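N-terminal acetyltransferase B complex subunit MDM20 (Candida albicans, PDB 5K04) probably acts as the non-catalytic subunit of the NatB N-terminal acetyltransferase complex, binding the NAT3 subunit for acetylation of protein N-termini. Local coordinates at residues Y367-N373 / D405-L411. Residues are numbered along the deposited sequence; the frame is centred on the assembly and turned at random.
Sequences YDSNPVN and DKYNYKL. With COA (coenzyme A), chain D.
D405 reaches across to N370 and N373 where two helix starts of the TPR-like helical repeat fold meet: 367-373 leads into helix 372-383, and 405-411 turns from helix 388-404 into helix 409-419. Three donors hold D405 OD2. N373 ND2 lies 2.7 Å from D405 OD2 on its anti side, the amide and carboxylate planes only 26° apart. N370 N meets D405 OD2 at 3.0 Å from above the carboxylate plane, and N408 ND2, from D405's own segment, also comes in out of plane, in a nearly straight bond. With CG anti to the backbone N (chi1 -159°), D405 extends its carboxylate toward these three donors, which would probably stabilise its negative charge. Water 1 adds a bridge, donating to D405 OD1 and D368 O while accepting from Y407 N.

The aromatic contact is an offset stack of Y367 on Y407, ring centroids 4.8 Å apart and planes at 30°. Y367 CD1 sits over the rim of one Y407 face, and K406 CB covers the opposite face. The NAT3 subunit packs on the same pair, its L23 on Y367 and its P22 on Y407.

Next to the stack, the CB of D368 points away from 405-411. D368 OD1 forms a salt bridge with R85 of the NAT3 chain, while N6A of coenzyme A lies 2.5 Å from D368 OD2, too short to be read as an ordinary hydrogen bond.

N370 OD1 takes a capping bond from V372 N ahead of helix 372-383. N408 is the N-cap of helix 409-419, its OD1 accepting from L411 N; besides D405, its ND2 donates to water 2, which bridges weakly to N373 O.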
ATOM      1  N   TYR A 367     -16.597  12.542  16.468  1.00 59.06           N
ATOM      2  CA  TYR A 367     -15.583  11.977  15.586  1.00 52.09           C
ATOM      3  C   TYR A 367     -15.726  12.444  14.137  1.00 49.03           C
ATOM      4  O   TYR A 367     -15.041  11.917  13.252  1.00 39.87           O
ATOM      5  CB  TYR A 367     -15.619  10.448  15.681  1.00 51.22           C
ATOM      6  CG  TYR A 367     -15.144   9.928  17.024  1.00 53.78           C
ATOM      7  CD1 TYR A 367     -13.784   9.826  17.312  1.00 51.67           C
ATOM      8  CD2 TYR A 367     -16.054   9.544  18.009  1.00 59.39           C
ATOM      9  CE1 TYR A 367     -13.342   9.355  18.556  1.00 55.41           C
ATOM     10  CE2 TYR A 367     -15.621   9.076  19.249  1.00 60.83           C
ATOM     11  CZ  TYR A 367     -14.264   8.985  19.518  1.00 55.94           C
ATOM     12  OH  TYR A 367     -13.835   8.517  20.737  1.00 51.75           O
ATOM     13  N   ASP A 368     -16.599  13.413  13.881  1.00 54.23           N
ATOM     14  CA  ASP A 368     -16.703  14.040  12.574  1.00 58.03           C
ATOM     15  C   ASP A 368     -15.714  15.192  12.456  1.00 53.78           C
ATOM     16  O   ASP A 368     -15.407  15.877  13.432  1.00 45.43           O
ATOM     17  CB  ASP A 368     -18.123  14.559  12.334  1.00 57.10           C
ATOM     18  CG  ASP A 368     -19.060  13.483  11.796  1.00 52.15           C
ATOM     19  OD1 ASP A 368     -18.632  12.622  10.980  1.00 39.76           O
ATOM     20  OD2 ASP A 368     -20.234  13.524  12.180  1.00 46.70           O
ATOM     21  N   SER A 369     -15.203  15.393  11.248  1.00 55.03           N
ATOM     22  CA  SER A 369     -14.414  16.585  10.993  1.00 45.13           C
ATOM     23  C   SER A 369     -15.339  17.787  10.785  1.00 49.58           C
ATOM     24  O   SER A 369     -16.523  17.649  10.459  1.00 39.30           O
ATOM     25  CB  SER A 369     -13.503  16.386   9.786  1.00 38.52           C
ATOM     26  OG  SER A 369     -12.444  15.481  10.068  1.00 38.30           O
ATOM     27  N   ASN A 370     -14.794  18.974  11.025  1.00 51.98           N
ATOM     28  CA  ASN A 370     -15.543  20.202  10.816  1.00 44.89           C
ATOM     29  C   ASN A 370     -15.417  20.625   9.360  1.00 51.04           C
ATOM     30  O   ASN A 370     -14.305  20.928   8.907  1.00 39.46           O
ATOM     31  CB  ASN A 370     -15.023  21.300  11.709  1.00 42.68           C
ATOM     32  CG  ASN A 370     -15.834  22.574  11.590  1.00 47.31           C
ATOM     33  OD1 ASN A 370     -16.620  22.742  10.663  1.00 37.15           O
ATOM     34  ND2 ASN A 370     -15.652  23.480  12.550  1.00 54.31           N
ATOM     35  N   PRO A 371     -16.516  20.694   8.611  1.00 51.14           N
ATOM     36  CA  PRO A 371     -16.405  21.020   7.182  1.00 45.42           C
ATOM     37  C   PRO A 371     -15.728  22.360   6.898  1.00 42.03           C
ATOM     38  O   PRO A 371     -15.249  22.556   5.776  1.00 31.72           O
ATOM     39  CB  PRO A 371     -17.865  21.013   6.706  1.00 42.77           C
ATOM     40  CG  PRO A 371     -18.599  20.197   7.725  1.00 43.00           C
ATOM     41  CD  PRO A 371     -17.912  20.466   9.028  1.00 39.64           C
ATOM     42  N   VAL A 372     -15.663  23.285   7.871  1.00 47.52           N
ATOM     43  CA  VAL A 372     -14.963  24.555   7.647  1.00 54.29           C
ATOM     44  C   VAL A 372     -13.509  24.328   7.278  1.00 47.83           C
ATOM     45  O   VAL A 372     -12.893  25.154   6.591  1.00 31.42           O
ATOM     46  CB  VAL A 372     -15.030  25.456   8.889  1.00 59.27           C
ATOM     47  CG1 VAL A 372     -14.657  26.858   8.510  1.00 61.91           C
ATOM     48  CG2 VAL A 372     -16.382  25.445   9.452  1.00 77.15           C
ATOM     49  N   ASN A 373     -12.928  23.230   7.753  1.00 43.33           N
ATOM     50  CA  ASN A 373     -11.515  23.006   7.540  1.00 41.76           C
ATOM     51  C   ASN A 373     -11.219  22.426   6.171  1.00 37.26           C
ATOM     52  O   ASN A 373     -10.048  22.175   5.854  1.00 30.07           O
ATOM     53  CB  ASN A 373     -10.991  22.148   8.680  1.00 42.88           C
ATOM     54  CG  ASN A 373     -10.939  22.935   9.972  1.00 49.00           C
ATOM     55  OD1 ASN A 373     -10.614  24.133   9.947  1.00 30.78           O
ATOM     56  ND2 ASN A 373     -11.286  22.296  11.096  1.00 46.67           N
ATOM     57  N   ASP A 405     -10.745  20.444  16.021  1.00 54.28           N
ATOM     58  CA  ASP A 405     -11.051  19.426  15.013  1.00 51.27           C
ATOM     59  C   ASP A 405     -10.012  18.307  15.111  1.00 46.18           C
ATOM     60  O   ASP A 405      -9.160  18.128  14.236  1.00 33.64           O
ATOM     61  CB  ASP A 405     -11.089  20.083  13.601  1.00 46.29           C
ATOM     62  CG  ASP A 405     -11.869  19.258  12.581  1.00 46.36           C
ATOM     63  OD1 ASP A 405     -12.413  18.195  12.957  1.00 42.07           O
ATOM     64  OD2 ASP A 405     -11.929  19.676  11.401  1.00 32.85           O
ATOM     65  N   LYS A 406     -10.131  17.506  16.184  1.00 49.84           N
ATOM     66  CA  LYS A 406      -9.021  16.714  16.722  1.00 47.94           C
ATOM     67  C   LYS A 406      -8.678  15.480  15.901  1.00 42.82           C
ATOM     68  O   LYS A 406      -7.578  14.940  16.066  1.00 36.16           O
ATOM     69  CB  LYS A 406      -9.335  16.252  18.146  1.00 62.30           C
ATOM     70  CG  LYS A 406      -9.535  17.351  19.173  1.00 79.75           C
ATOM     71  CD  LYS A 406     -10.814  17.143  19.985  1.00 90.23           C
ATOM     72  CE  LYS A 406     -10.978  15.697  20.433  1.00 94.95           C
ATOM     73  NZ  LYS A 406      -9.862  15.226  21.301  1.00100.69           N
ATOM     74  N   TYR A 407      -9.597  14.978  15.072  1.00 49.11           N
ATOM     75  CA  TYR A 407      -9.340  13.771  14.287  1.00 47.72           C
ATOM     76  C   TYR A 407      -9.298  14.056  12.789  1.00 43.66           C
ATOM     77  O   TYR A 407      -9.391  13.124  11.981  1.00 28.72           O
ATOM     78  CB  TYR A 407     -10.388  12.695  14.596  1.00 50.59           C
ATOM     79  CG  TYR A 407     -10.644  12.487  16.085  1.00 49.98           C
ATOM     80  CD1 TYR A 407      -9.730  11.810  16.879  1.00 46.62           C
ATOM     81  CD2 TYR A 407     -11.787  12.997  16.697  1.00 49.47           C
ATOM     82  CE1 TYR A 407      -9.944  11.633  18.247  1.00 52.41           C
ATOM     83  CE2 TYR A 407     -12.017  12.825  18.061  1.00 52.58           C
ATOM     84  CZ  TYR A 407     -11.086  12.137  18.831  1.00 50.64           C
ATOM     85  OH  TYR A 407     -11.294  11.959  20.173  1.00 40.23           O
ATOM     86  N   ASN A 408      -9.166  15.326  12.396  1.00 47.45           N
ATOM     87  CA  ASN A 408      -9.086  15.656  10.982  1.00 41.30           C
ATOM     88  C   ASN A 408      -7.742  15.188  10.457  1.00 39.37           C
ATOM     89  O   ASN A 408      -6.706  15.786  10.752  1.00 34.17           O
ATOM     90  CB  ASN A 408      -9.273  17.148  10.757  1.00 46.03           C
ATOM     91  CG  ASN A 408      -9.375  17.502   9.276  1.00 40.59           C
ATOM     92  OD1 ASN A 408      -8.656  16.954   8.432  1.00 40.53           O
ATOM     93  ND2 ASN A 408     -10.288  18.408   8.956  1.00 54.27           N
ATOM     94  N   TYR A 409      -7.765  14.107   9.677  1.00 43.37           N
ATOM     95  CA  TYR A 409      -6.522  13.481   9.254  1.00 42.84           C
ATOM     96  C   TYR A 409      -5.793  14.323   8.213  1.00 40.77           C
ATOM     97  O   TYR A 409      -4.557  14.350   8.201  1.00 38.69           O
ATOM     98  CB  TYR A 409      -6.800  12.062   8.742  1.00 36.65           C
ATOM     99  CG  TYR A 409      -7.500  11.965   7.404  1.00 35.90           C
ATOM    100  CD1 TYR A 409      -6.806  12.145   6.212  1.00 39.60           C
ATOM    101  CD2 TYR A 409      -8.852  11.662   7.321  1.00 38.39           C
ATOM    102  CE1 TYR A 409      -7.440  12.046   4.978  1.00 45.79           C
ATOM    103  CE2 TYR A 409      -9.503  11.575   6.072  1.00 39.24           C
ATOM    104  CZ  TYR A 409      -8.796  11.769   4.913  1.00 44.21           C
ATOM    105  OH  TYR A 409      -9.419  11.659   3.681  1.00 43.67           O
ATOM    106  N   LYS A 410      -6.524  15.020   7.337  1.00 40.75           N
ATOM    107  CA  LYS A 410      -5.840  15.820   6.326  1.00 37.14           C
ATOM    108  C   LYS A 410      -4.994  16.900   6.980  1.00 37.76           C
ATOM    109  O   LYS A 410      -3.856  17.141   6.565  1.00 29.81           O
ATOM    110  CB  LYS A 410      -6.840  16.432   5.339  1.00 35.52           C
ATOM    111  CG  LYS A 410      -7.460  15.398   4.398  1.00 33.81           C
ATOM    112  CD  LYS A 410      -7.983  16.028   3.120  1.00 34.56           C
ATOM    113  CE  LYS A 410      -9.130  16.963   3.356  1.00 36.23           C
ATOM    114  NZ  LYS A 410     -10.307  16.272   3.897  1.00 45.22           N
ATOM    115  N   LEU A 411      -5.525  17.545   8.017  1.00 44.19           N
ATOM    116  CA  LEU A 411      -4.740  18.547   8.729  1.00 43.42           C
ATOM    117  C   LEU A 411      -3.524  17.908   9.375  1.00 40.40           C
ATOM    118  O   LEU A 411      -2.443  18.512   9.408  1.00 29.13           O
ATOM    119  CB  LEU A 411      -5.592  19.262   9.788  1.00 36.66           C
ATOM    120  CG  LEU A 411      -6.877  19.997   9.380  1.00 44.21           C
ATOM    121  CD1 LEU A 411      -7.609  20.583  10.623  1.00 37.96           C
ATOM    122  CD2 LEU A 411      -6.599  21.092   8.362  1.00 44.40           C
TER
HETATM  123  N1A COA D 202     -24.532  12.895  13.070  1.00 77.18           N
HETATM  124  C2A COA D 202     -25.958  12.830  13.523  1.00 82.88           C
HETATM  125  N3A COA D 202     -26.666  11.698  12.795  1.00 91.95           N
HETATM  126  C4A COA D 202     -26.114  10.834  11.729  1.00 83.89           C
HETATM  127  C5A COA D 202     -24.601  11.028  11.208  1.00 83.93           C
HETATM  128  C6A COA D 202     -23.778  12.114  12.007  1.00 79.97           C
HETATM  129  N6A COA D 202     -22.390  12.366  11.803  1.00 84.72           N
HETATM  130  N7A COA D 202     -24.196   9.908  10.211  1.00 88.51           N
HETATM  131  C8A COA D 202     -25.348   8.860  10.003  1.00 83.02           C
HETATM  132  N9A COA D 202     -26.427   9.535  11.033  1.00 72.76           N
HETATM  133  C1B COA D 202     -27.764   8.661  11.335  1.00 66.11           C
HETATM  134  C2B COA D 202     -29.113   9.447  11.320  1.00 63.07           C
HETATM  135  O2B COA D 202     -29.975   9.702  12.432  1.00 59.37           O
HETATM  136  C3B COA D 202     -29.412   9.062   9.889  1.00 55.30           C
HETATM  137  O3B COA D 202     -30.454   9.439   8.983  1.00 40.88           O
HETATM  138  P3B COA D 202     -31.003  10.702   8.102  1.00 29.07           P
HETATM  139  O7A COA D 202     -30.877  10.283   6.648  1.00 36.21           O
HETATM  140  O8A COA D 202     -32.483  10.806   8.491  1.00 40.27           O
HETATM  141  O9A COA D 202     -30.140  11.886   8.470  1.00 25.88           O
HETATM  142  C4B COA D 202     -28.545   7.720   9.605  1.00 46.32           C
HETATM  143  O4B COA D 202     -27.614   7.341  10.699  1.00 55.68           O
HETATM  144  C5B COA D 202     -28.267   7.276   8.118  1.00 46.73           C
HETATM  145  O5B COA D 202     -27.346   7.952   7.256  1.00 28.45           O
HETATM  146  P1A COA D 202     -26.417   7.746   5.951  1.00  8.41           P
HETATM  147  O1A COA D 202     -26.779   6.435   5.358  1.00 14.90           O
HETATM  148  O2A COA D 202     -26.595   8.933   5.052  1.00 22.31           O
HETATM  149  O3A COA D 202     -24.964   7.734   6.533  1.00 15.92           O
HETATM  150  P2A COA D 202     -23.429   7.952   6.090  1.00 11.63           P
HETATM  151  O4A COA D 202     -23.089   9.387   6.370  1.00 24.89           O
HETATM  152  O5A COA D 202     -23.238   7.453   4.743  1.00 15.74           O
HETATM  153  O6A COA D 202     -22.685   7.053   7.196  1.00 16.65           O
HETATM  154  CBP COA D 202     -21.391   6.169   9.345  1.00 47.53           C
HETATM  155  CCP COA D 202     -22.787   6.704   8.583  1.00 30.50           C
HETATM  156  CDP COA D 202     -21.672   5.916  10.984  1.00 39.07           C
HETATM  157  CEP COA D 202     -20.833   4.758   8.592  1.00 39.86           C
HETATM  158  CAP COA D 202     -20.181   7.403   9.159  1.00 44.20           C
HETATM  159  OAP COA D 202     -20.606   8.740   9.287  1.00 30.73           O
HETATM  160  C9P COA D 202     -18.677   6.879   9.405  1.00 50.73           C
HETATM  161  O9P COA D 202     -18.030   6.984  10.596  1.00 50.86           O
HETATM  162  N8P COA D 202     -18.221   5.749   8.495  1.00 47.18           N
HETATM  163  C7P COA D 202     -17.378   4.526   9.021  1.00 57.70           C
HETATM  164  C6P COA D 202     -17.070   4.466  10.563  1.00 64.99           C
HETATM  165  C5P COA D 202     -18.180   4.131  11.724  1.00 62.58           C
HETATM  166  O5P COA D 202     -18.445   4.946  12.751  1.00 67.23           O
HETATM  167  N4P COA D 202     -18.973   2.901  11.513  1.00 75.74           N
HETATM  168  C3P COA D 202     -20.238   2.278  11.193  1.00 68.80           C
HETATM  169  C2P COA D 202     -21.645   2.500  11.723  1.00 49.12           C
HETATM  170  S1P COA D 202     -22.166   2.069  13.356  1.00 21.15           S
HETATM  171  O   HOH W   1     -12.381  15.973  14.368  1.00 31.16           O
HETATM  172  O   HOH W   2     -10.175  19.354   5.961  1.00 34.77           O